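Local coordinates for Orf34 (Pseudomonas syringae pv. syringae, PDB 5KLP), which transfers acetyl groups from acetyl-CoA to host proteins such as tubulin, with inositol hexakisphosphate as cofactor, impairing the host's microtubule network and immunity, at residues A[122-126]-A[189-193]; A[141-147]-A[177-183]; A[261-265]-A[322-328]. The protein carries 10 engineered substitutions. One frame throughout, in Å; residues are numbered along the deposited sequence.

Contact 1: A[122-126]-A[189-193]; sequences KHHVM and CVMYS
Val190 puts its CG2 methyl over one face of the His124 imidazole, 3.5 Å from the ring centroid and 18° off the ring normal. This is a CH-pi contact, offset toward the rim so that His124 ND1 is the nearest ring atom, 3.4 Å from Val190 CG2. That nitrogen is buried by the contact and has no modelled polar partner. The two side chains run side by side in the same direction.

The rest of the touching is van der Waals. Cys189 CB rests 3.8 Å from His124 N, while Ser193 O lies 3.5 Å from Met126 CG. Between these, Ser193 OG is packed against the backbone, 3.4 Å from Val125 CA.

Ser193 spends its hydroxyl inside its own helix. Its OG is anti to its own carbonyl carbon (chi1 -64°), which turns it back up the first turn to donate to Cys189 O at 2.8 Å. The amide of Ser193 reaches the same oxygen from the opposite face of the carbonyl plane, so two donors grip it.

His123 ND1 is held by Leu121 O, and NE2 of both His123 and His124 bonds a citrate, probably from the crystallisation liquor. Chemically, then, a packed and largely apolar seam brings together two members of the catalytic triad, His123 on the chain leading into strand 125-130 and Cys189 at the start of helix 189-202, as in other clan CA folds. In this model the two are near but not bonded to each other, His123 NE2 standing 6.6 Å from Cys189 SG.

Contact 2: A[141-147]-A[177-183]; sequences ITEPAVI and IIETQAA. Engineered in segment 177-183: Ala183 (natural residue Gln).
Ile147 N donates to Glu179 OE1 at 2.7 Å, almost straight at 177°, meeting the carboxylate on its anti side but 26° out of its plane. Glu179 gets there with a fully extended chain, CG anti to the backbone N, and its CB lies against the Ile147 side chain. Beyond it, Ile147 CD1 packs on Ile177 CG2 at 3.7 Å, the two isoleucines crossing at a slant.

The backbones pair as parallel strands, with Ile141 opposite Ile177 and Glu143 opposite Glu179. Ile178 N bonds Ile141 O, Glu143 N bonds Ile178 O at 2.7 Å, and Thr180 N bonds Glu143 O at 2.8 Å. The pairing then runs on past the strand ends, where Ala183 N donates to Pro144 O at 2.9 Å; the Ala183 methyl, an engineered position, packs against Pro144.

A second shell fixes these groups. Gln181 NE2 holds Glu179 OE2 at 2.7 Å, and Thr230 OG1 bonds OE1, so the buried carboxylate is gripped at both oxygens. Thr180 makes an ST turn, its OG1 accepting from Ala182 N and also bonded to Tyr196 OH. Glu143, an active-site residue, bends at chi2 (59°), which brings OE1 back over its own chain to take Ala145 N on the anti lone pair at 2.9 Å; His158 and Gln154 hold OE2.

Strands 138-143 and 175-179 are the two strands of a beta-alpha-beta crossover through helix 153-167, the helix that supplies His158 and Gln154. Strand 125-130 flanks the pair on one side and strand 248-251 on the other, while Tyr192 and Tyr196 of helix 189-202 pack on the loops.

Contact 3: A[261-265]-A[322-328]; sequences YKHGA and SASIDGF. With IHP (inositol hexakisphosphate), chain D.
Ser322 N donates to Ala265 O in a nearly straight backbone bond of 2.9 Å, which ties the chain just past the type I turn 261-264 to the residue two before helix 324-340. Next to it, two waters bridge the segments. One donates to Lys262 O and Gly264 O and accepts from Ser322 OG; the other donates to His263 O and Ser322 O and accepts from Ile325 N, in the helix's first turn.

Of the side chains, His263 does most of the work. Its ND1 shares a 2.7 Å hydrogen bond with Ser324 OG, which stands anti to the backbone N (chi1 -179°) and thereby faces the ring. From the other end of the imidazole, NE2 donates to O23 of inositol hexakisphosphate, at 3.0 Å and in the ring plane. These two bonds fix the ring's rotation. Phe328 CB covers one face, 4.2 Å from the centroid, and Ile325 CD1 touches His263 CB at 3.8 Å. Lys262 bends at chi3 to set NZ 2.7 Å from O33 of the same phosphate. It is unmodified here, although it is a site of autoacetylation.

Helix 189-202 packs alongside, Asn195 against His263 and Phe328, Met191 and Tyr192 against Ile325. From helix 296-302, Arg299 bonds both Ser324 OG and the inositol phosphate.

How the contacts relate
Contact 2 is nested inside the chain loop closed by contact 1, and contact 3 follows both. The centres of contacts 1 and 2 lie about 10 Å apart. The centre of contact 3 is about 13 Å from that of contact 1 and about 15 Å from that of contact 2. Contacts 1 and 2 share the mixed sheet, where strands 125-130 and 138-143 are neighbours joined by Met126 O and Thr142, and together they bring in all three active-site residues. Contact 3 holds part of the inositol hexakisphosphate pocket. Tyr192 OH, bonded to His263 O, and Tyr261 OH, bonded to Thr180 O, connect it to the segments of contacts 1 and 2, a plausible route for the cofactor's allosteric influence.

Contact 1: A[122-126]-A[189-193]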
loop_
_atom_site.group_PDB
_atom_site.type_symbol
_atom_site.label_atom_id
_atom_site.label_comp_id
_atom_site.label_asym_id
_atom_site.label_seq_id
_atom_site.Cartn_x
_atom_site.Cartn_y
_atom_site.Cartn_z
ATOM N N LYS A 122 0.150 -0.984 -13.999
ATOM C CA LYS A 122 0.073 -1.588 -12.677
ATOM C C LYS A 122 1.004 -0.823 -11.703
ATOM O O LYS A 122 0.951 0.412 -11.634
ATOM C CB LYS A 122 0.431 -3.085 -12.746
ATOM C CG LYS A 122 -0.393 -3.908 -13.769
ATOM C CD LYS A 122 -1.908 -3.721 -13.573
ATOM C CE LYS A 122 -2.741 -4.337 -14.717
ATOM N NZ LYS A 122 -2.745 -3.515 -15.968
ATOM N N HIS A 123 1.874 -1.539 -10.991
ATOM C CA HIS A 123 2.741 -0.894 -9.982
ATOM C C HIS A 123 1.973 0.067 -9.068
ATOM O O HIS A 123 2.408 1.201 -8.817
ATOM C CB HIS A 123 3.887 -0.127 -10.651
ATOM C CG HIS A 123 4.878 -1.016 -11.327
ATOM N ND1 HIS A 123 4.646 -1.580 -12.565
ATOM C CD2 HIS A 123 6.089 -1.464 -10.925
ATOM C CE1 HIS A 123 5.684 -2.327 -12.902
ATOM N NE2 HIS A 123 6.573 -2.271 -11.926
ATOM N N HIS A 124 0.837 -0.399 -8.581
ATOM C CA HIS A 124 -0.100 0.426 -7.828
ATOM C C HIS A 124 0.459 1.069 -6.566
ATOM O O HIS A 124 1.347 0.528 -5.909
ATOM C CB HIS A 124 -1.315 -0.417 -7.458
ATOM C CG HIS A 124 -2.146 -0.815 -8.635
ATOM N ND1 HIS A 124 -1.703 -1.700 -9.595
ATOM C CD2 HIS A 124 -3.382 -0.424 -9.024
ATOM C CE1 HIS A 124 -2.639 -1.852 -10.516
ATOM N NE2 HIS A 124 -3.665 -1.084 -10.197
ATOM N N VAL A 125 -0.091 2.226 -6.224
ATOM C CA VAL A 125 0.180 2.846 -4.936
ATOM C C VAL A 125 -1.143 3.254 -4.321
ATOM O O VAL A 125 -2.188 3.170 -4.968
ATOM C CB VAL A 125 1.097 4.074 -5.062
ATOM C CG1 VAL A 125 2.454 3.654 -5.639
ATOM C CG2 VAL A 125 0.424 5.140 -5.926
HETATM N N MSE A 126 -1.088 3.676 -3.065
HETATM C CA MSE A 126 -2.255 4.142 -2.333
HETATM C C MSE A 126 -2.063 5.602 -1.990
HETATM O O MSE A 126 -1.005 5.980 -1.472
HETATM C CB MSE A 126 -2.460 3.318 -1.061
HETATM C CG MSE A 126 -3.809 3.515 -0.381
HETATM SE SE MSE A 126 -3.879 5.059 0.802
HETATM C CE MSE A 126 -2.490 4.507 2.090
ATOM N N CYS A 189 1.395 -5.493 -5.682
ATOM C CA CYS A 189 1.252 -4.104 -5.272
ATOM C C CYS A 189 -0.198 -3.693 -5.062
ATOM O O CYS A 189 -0.480 -2.826 -4.243
ATOM C CB CYS A 189 1.923 -3.195 -6.307
ATOM S SG CYS A 189 3.711 -3.035 -5.994
ATOM N N VAL A 190 -1.124 -4.332 -5.764
ATOM C CA VAL A 190 -2.520 -4.042 -5.522
ATOM C C VAL A 190 -2.914 -4.455 -4.105
ATOM O O VAL A 190 -3.639 -3.730 -3.439
ATOM C CB VAL A 190 -3.440 -4.743 -6.523
ATOM C CG1 VAL A 190 -4.885 -4.453 -6.198
ATOM C CG2 VAL A 190 -3.125 -4.297 -7.955
HETATM N N MSE A 191 -2.446 -5.620 -3.659
HETATM C CA MSE A 191 -2.777 -6.112 -2.324
HETATM C C MSE A 191 -2.118 -5.232 -1.250
HETATM O O MSE A 191 -2.749 -4.929 -0.235
HETATM C CB MSE A 191 -2.353 -7.577 -2.158
HETATM C CG MSE A 191 -3.285 -8.570 -2.870
HETATM SE SE MSE A 191 -5.170 -8.330 -2.285
HETATM C CE MSE A 191 -5.871 -7.490 -3.922
ATOM N N TYR A 192 -0.868 -4.816 -1.464
ATOM C CA TYR A 192 -0.227 -3.908 -0.498
ATOM C C TYR A 192 -0.992 -2.591 -0.440
ATOM O O TYR A 192 -1.234 -2.049 0.630
ATOM C CB TYR A 192 1.244 -3.630 -0.844
ATOM C CG TYR A 192 2.184 -4.727 -0.401
ATOM C CD1 TYR A 192 2.599 -4.825 0.919
ATOM C CD2 TYR A 192 2.629 -5.693 -1.308
ATOM C CE1 TYR A 192 3.455 -5.853 1.329
ATOM C CE2 TYR A 192 3.477 -6.710 -0.911
ATOM C CZ TYR A 192 3.889 -6.782 0.404
ATOM O OH TYR A 192 4.733 -7.801 0.790
ATOM N N SER A 193 -1.378 -2.083 -1.605
ATOM C CA SER A 193 -2.081 -0.809 -1.659
ATOM C C SER A 193 -3.442 -0.892 -0.969
ATOM O O SER A 193 -3.845 0.038 -0.270
ATOM C CB SER A 193 -2.243 -0.349 -3.117
ATOM O OG SER A 193 -0.978 -0.089 -3.718
#

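Contact 2: A[141-147]-A[177-183]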
loop_
_atom_site.group_PDB
_atom_site.type_symbol
_atom_site.label_atom_id
_atom_site.label_comp_id
_atom_site.label_asym_id
_atom_site.label_seq_id
_atom_site.Cartn_x
_atom_site.Cartn_y
_atom_site.Cartn_z
ATOM N N ILE A 141 1.154 9.790 -0.554
ATOM C CA ILE A 141 1.197 8.610 -1.407
ATOM C C ILE A 141 2.095 7.571 -0.777
ATOM O O ILE A 141 3.279 7.828 -0.544
ATOM C CB ILE A 141 1.703 8.952 -2.805
ATOM C CG1 ILE A 141 0.752 9.935 -3.491
ATOM C CG2 ILE A 141 1.873 7.673 -3.651
ATOM C CD1 ILE A 141 1.346 10.575 -4.721
ATOM N N THR A 142 1.543 6.406 -0.469
ATOM C CA THR A 142 2.361 5.331 0.103
ATOM C C THR A 142 2.789 4.402 -1.018
ATOM O O THR A 142 1.954 3.789 -1.702
ATOM C CB THR A 142 1.611 4.514 1.178
ATOM O OG1 THR A 142 0.452 3.912 0.581
ATOM C CG2 THR A 142 1.167 5.395 2.333
ATOM N N GLU A 143 4.099 4.332 -1.202
ATOM C CA GLU A 143 4.751 3.475 -2.183
ATOM C C GLU A 143 5.215 2.209 -1.470
ATOM O O GLU A 143 6.159 2.257 -0.688
ATOM C CB GLU A 143 5.950 4.213 -2.809
ATOM C CG GLU A 143 6.889 3.334 -3.635
ATOM C CD GLU A 143 6.175 2.660 -4.801
ATOM O OE1 GLU A 143 5.841 1.453 -4.684
ATOM O OE2 GLU A 143 5.957 3.352 -5.832
ATOM N N PRO A 144 4.538 1.077 -1.706
ATOM C CA PRO A 144 4.899 -0.171 -1.020
ATOM C C PRO A 144 6.228 -0.761 -1.475
ATOM O O PRO A 144 6.806 -1.585 -0.763
ATOM C CB PRO A 144 3.745 -1.118 -1.385
ATOM C CG PRO A 144 2.641 -0.232 -1.808
ATOM C CD PRO A 144 3.308 0.922 -2.498
ATOM N N ALA A 145 6.694 -0.393 -2.660
ATOM C CA ALA A 145 7.987 -0.910 -3.125
ATOM C C ALA A 145 9.033 0.204 -3.042
ATOM O O ALA A 145 9.378 0.639 -1.940
ATOM C CB ALA A 145 7.880 -1.481 -4.543
ATOM N N VAL A 146 9.510 0.701 -4.184
ATOM C CA VAL A 146 10.517 1.763 -4.167
ATOM C C VAL A 146 10.116 2.910 -5.083
ATOM O O VAL A 146 9.426 2.706 -6.088
ATOM C CB VAL A 146 11.906 1.241 -4.591
ATOM C CG1 VAL A 146 12.450 0.272 -3.548
ATOM C CG2 VAL A 146 11.852 0.578 -5.976
ATOM N N ILE A 147 10.532 4.120 -4.726
ATOM C CA ILE A 147 10.201 5.295 -5.517
ATOM C C ILE A 147 10.904 5.285 -6.872
ATOM O O ILE A 147 10.298 5.587 -7.907
ATOM C CB ILE A 147 10.555 6.596 -4.764
ATOM C CG1 ILE A 147 9.579 6.802 -3.602
ATOM C CG2 ILE A 147 10.507 7.794 -5.711
ATOM C CD1 ILE A 147 9.962 7.953 -2.661
ATOM N N ILE A 177 5.562 11.467 -0.775
ATOM C CA ILE A 177 5.618 10.087 -1.209
ATOM C C ILE A 177 6.406 9.320 -0.167
ATOM O O ILE A 177 7.586 9.591 0.066
ATOM C CB ILE A 177 6.263 9.932 -2.590
ATOM C CG1 ILE A 177 5.488 10.744 -3.627
ATOM C CG2 ILE A 177 6.291 8.469 -2.976
ATOM C CD1 ILE A 177 6.081 10.713 -5.020
ATOM N N ILE A 178 5.741 8.372 0.472
ATOM C CA ILE A 178 6.361 7.588 1.520
ATOM C C ILE A 178 6.712 6.202 0.993
ATOM O O ILE A 178 5.850 5.419 0.583
ATOM C CB ILE A 178 5.456 7.490 2.744
ATOM C CG1 ILE A 178 5.238 8.899 3.312
ATOM C CG2 ILE A 178 6.076 6.568 3.802
ATOM C CD1 ILE A 178 4.223 8.959 4.416
ATOM N N GLU A 179 8.007 5.925 0.976
ATOM C CA GLU A 179 8.515 4.680 0.421
ATOM C C GLU A 179 8.667 3.647 1.534
ATOM O O GLU A 179 9.483 3.834 2.418
ATOM C CB GLU A 179 9.853 4.930 -0.275
ATOM C CG GLU A 179 10.595 3.673 -0.708
ATOM C CD GLU A 179 11.959 3.982 -1.308
ATOM O OE1 GLU A 179 11.987 4.485 -2.451
ATOM O OE2 GLU A 179 12.998 3.741 -0.629
ATOM N N THR A 180 7.912 2.551 1.499
ATOM C CA THR A 180 8.025 1.605 2.614
ATOM C C THR A 180 9.008 0.453 2.344
ATOM O O THR A 180 9.631 -0.043 3.277
ATOM C CB THR A 180 6.650 0.990 2.994
ATOM O OG1 THR A 180 6.241 0.053 1.991
ATOM C CG2 THR A 180 5.577 2.069 3.127
ATOM N N GLN A 181 9.183 0.072 1.077
ATOM C CA GLN A 181 9.993 -1.110 0.691
ATOM C C GLN A 181 9.483 -2.407 1.303
ATOM O O GLN A 181 10.253 -3.362 1.489
ATOM C CB GLN A 181 11.482 -0.928 1.082
ATOM C CG GLN A 181 12.106 0.384 0.570
ATOM C CD GLN A 181 13.598 0.502 0.881
ATOM O OE1 GLN A 181 14.249 -0.475 1.283
ATOM N NE2 GLN A 181 14.148 1.703 0.688
ATOM N N ALA A 182 8.193 -2.464 1.626
ATOM C CA ALA A 182 7.656 -3.691 2.197
ATOM C C ALA A 182 7.531 -4.782 1.118
ATOM O O ALA A 182 7.747 -5.957 1.396
ATOM C CB ALA A 182 6.301 -3.426 2.874
ATOM N N ALA A 183 7.196 -4.384 -0.108
ATOM C CA ALA A 183 6.989 -5.337 -1.206
ATOM C C ALA A 183 8.317 -5.713 -1.845
ATOM O O ALA A 183 9.096 -4.835 -2.221
ATOM C CB ALA A 183 6.060 -4.754 -2.258
#

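Contact 3: A[261-265]-A[322-328]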
loop_
_atom_site.group_PDB
_atom_site.type_symbol
_atom_site.label_atom_id
_atom_site.label_comp_id
_atom_site.label_asym_id
_atom_site.label_seq_id
_atom_site.Cartn_x
_atom_site.Cartn_y
_atom_site.Cartn_z
ATOM N N TYR A 261 4.199 -2.750 7.918
ATOM C CA TYR A 261 5.266 -3.705 7.648
ATOM C C TYR A 261 4.868 -5.144 7.938
ATOM O O TYR A 261 5.665 -6.058 7.752
ATOM C CB TYR A 261 6.540 -3.315 8.429
ATOM C CG TYR A 261 7.235 -2.157 7.751
ATOM C CD1 TYR A 261 8.084 -2.378 6.672
ATOM C CD2 TYR A 261 6.965 -0.839 8.120
ATOM C CE1 TYR A 261 8.685 -1.327 6.006
ATOM C CE2 TYR A 261 7.568 0.225 7.463
ATOM C CZ TYR A 261 8.432 -0.028 6.412
ATOM O OH TYR A 261 9.024 1.009 5.736
ATOM N N LYS A 262 3.627 -5.349 8.363
ATOM C CA LYS A 262 3.144 -6.684 8.695
ATOM C C LYS A 262 3.207 -7.690 7.528
ATOM O O LYS A 262 3.362 -8.895 7.748
ATOM C CB LYS A 262 1.698 -6.600 9.211
ATOM C CG LYS A 262 1.554 -6.012 10.593
ATOM C CD LYS A 262 0.122 -6.089 11.089
ATOM C CE LYS A 262 -0.267 -7.526 11.477
ATOM N NZ LYS A 262 -1.627 -7.590 12.109
ATOM N N HIS A 263 3.067 -7.206 6.295
ATOM C CA HIS A 263 3.093 -8.096 5.127
ATOM C C HIS A 263 4.399 -8.017 4.350
ATOM O O HIS A 263 4.476 -8.474 3.207
ATOM C CB HIS A 263 1.910 -7.774 4.209
ATOM C CG HIS A 263 0.593 -7.947 4.889
ATOM N ND1 HIS A 263 0.143 -9.176 5.319
ATOM C CD2 HIS A 263 -0.330 -7.044 5.293
ATOM C CE1 HIS A 263 -1.019 -9.030 5.925
ATOM N NE2 HIS A 263 -1.329 -7.745 5.924
ATOM N N GLY A 264 5.416 -7.437 4.984
ATOM C CA GLY A 264 6.740 -7.343 4.405
ATOM C C GLY A 264 7.250 -8.727 4.053
ATOM O O GLY A 264 7.151 -9.662 4.850
ATOM N N ALA A 265 7.799 -8.862 2.855
ATOM C CA ALA A 265 8.284 -10.161 2.400
ATOM C C ALA A 265 9.556 -10.567 3.130
ATOM O O ALA A 265 9.742 -11.736 3.452
ATOM C CB ALA A 265 8.521 -10.141 0.896
ATOM N N SER A 322 8.335 -14.292 3.426
ATOM C CA SER A 322 7.023 -14.326 4.053
ATOM C C SER A 322 5.927 -14.219 2.992
ATOM O O SER A 322 5.923 -13.283 2.188
ATOM C CB SER A 322 6.873 -13.199 5.070
ATOM O OG SER A 322 5.504 -13.043 5.431
ATOM N N ALA A 323 4.997 -15.172 2.990
ATOM C CA ALA A 323 3.860 -15.108 2.072
ATOM C C ALA A 323 2.648 -14.471 2.746
ATOM O O ALA A 323 1.514 -14.691 2.334
ATOM C CB ALA A 323 3.505 -16.496 1.557
ATOM N N SER A 324 2.898 -13.663 3.771
ATOM C CA SER A 324 1.823 -12.966 4.476
ATOM C C SER A 324 0.855 -12.189 3.558
ATOM O O SER A 324 -0.356 -12.201 3.790
ATOM C CB SER A 324 2.426 -12.015 5.520
ATOM O OG SER A 324 1.415 -11.334 6.241
ATOM N N ILE A 325 1.379 -11.512 2.533
ATOM C CA ILE A 325 0.528 -10.700 1.655
ATOM C C ILE A 325 -0.416 -11.598 0.850
ATOM O O ILE A 325 -1.536 -11.207 0.525
ATOM C CB ILE A 325 1.352 -9.805 0.694
ATOM C CG1 ILE A 325 0.459 -8.734 0.060
ATOM C CG2 ILE A 325 2.040 -10.636 -0.399
ATOM C CD1 ILE A 325 -0.201 -7.783 1.050
ATOM N N ASP A 326 0.029 -12.813 0.570
ATOM C CA ASP A 326 -0.806 -13.786 -0.142
ATOM C C ASP A 326 -1.931 -14.256 0.776
ATOM O O ASP A 326 -3.040 -14.558 0.324
ATOM C CB ASP A 326 0.069 -14.942 -0.631
ATOM C CG ASP A 326 1.207 -14.451 -1.540
ATOM O OD1 ASP A 326 0.943 -13.704 -2.524
ATOM O OD2 ASP A 326 2.375 -14.744 -1.227
ATOM N N GLY A 327 -1.651 -14.266 2.076
ATOM C CA GLY A 327 -2.669 -14.530 3.077
ATOM C C GLY A 327 -3.699 -13.409 3.133
ATOM O O GLY A 327 -4.896 -13.659 3.271
ATOM N N PHE A 328 -3.231 -12.168 3.032
ATOM C CA PHE A 328 -4.138 -11.028 3.003
ATOM C C PHE A 328 -5.098 -11.131 1.801
ATOM O O PHE A 328 -6.281 -10.831 1.921
ATOM C CB PHE A 328 -3.352 -9.706 2.969
ATOM C CG PHE A 328 -4.229 -8.488 2.820
ATOM C CD1 PHE A 328 -5.049 -8.074 3.861
ATOM C CD2 PHE A 328 -4.273 -7.794 1.622
ATOM C CE1 PHE A 328 -5.883 -6.968 3.718
ATOM C CE2 PHE A 328 -5.104 -6.699 1.467
ATOM C CZ PHE A 328 -5.911 -6.282 2.519
HETATM C C1 IHP D . -8.436 -8.503 10.482
HETATM C C2 IHP D . -7.168 -8.147 9.581
HETATM C C3 IHP D . -5.874 -9.046 9.535
HETATM C C4 IHP D . -5.906 -10.280 10.553
HETATM C C5 IHP D . -6.859 -10.213 11.731
HETATM C C6 IHP D . -8.225 -9.933 11.120
HETATM O O11 IHP D . -8.722 -7.565 11.349
HETATM P P1 IHP D . -10.131 -6.653 11.572
HETATM O O21 IHP D . -9.766 -5.213 11.924
HETATM O O31 IHP D . -10.948 -7.238 12.729
HETATM O O41 IHP D . -11.051 -6.600 10.365
HETATM O O12 IHP D . -6.822 -6.815 9.640
HETATM P P2 IHP D . -6.965 -5.923 8.220
HETATM O O22 IHP D . -8.430 -5.948 7.735
HETATM O O32 IHP D . -6.515 -4.463 8.339
HETATM O O42 IHP D . -6.153 -6.633 7.110
HETATM O O13 IHP D . -4.898 -8.267 9.785
HETATM P P3 IHP D . -3.516 -7.751 8.969
HETATM O O23 IHP D . -3.686 -7.023 7.635
HETATM O O33 IHP D . -3.141 -6.739 10.049
HETATM O O43 IHP D . -2.443 -8.825 8.818
HETATM O O14 IHP D . -4.678 -10.600 10.986
HETATM P P4 IHP D . -3.797 -11.799 10.343
HETATM O O24 IHP D . -3.140 -11.374 9.028
HETATM O O34 IHP D . -2.715 -12.308 11.318
HETATM O O44 IHP D . -4.689 -13.013 10.023
HETATM O O15 IHP D . -6.486 -9.438 12.762
HETATM P P5 IHP D . -6.062 -10.052 14.295
HETATM O O25 IHP D . -5.857 -11.570 14.234
HETATM O O35 IHP D . -4.733 -9.422 14.794
HETATM O O45 IHP D . -7.137 -9.777 15.352
HETATM O O16 IHP D . -9.193 -10.204 11.993
HETATM P P6 IHP D . -10.655 -10.825 11.607
HETATM O O26 IHP D . -10.519 -11.836 10.470
HETATM O O36 IHP D . -11.304 -11.524 12.816
HETATM O O46 IHP D . -11.616 -9.717 11.162
HETATM O O HOH W 1 5.260 -10.842 6.882
HETATM O O HOH W 2 4.189 -11.078 2.228
#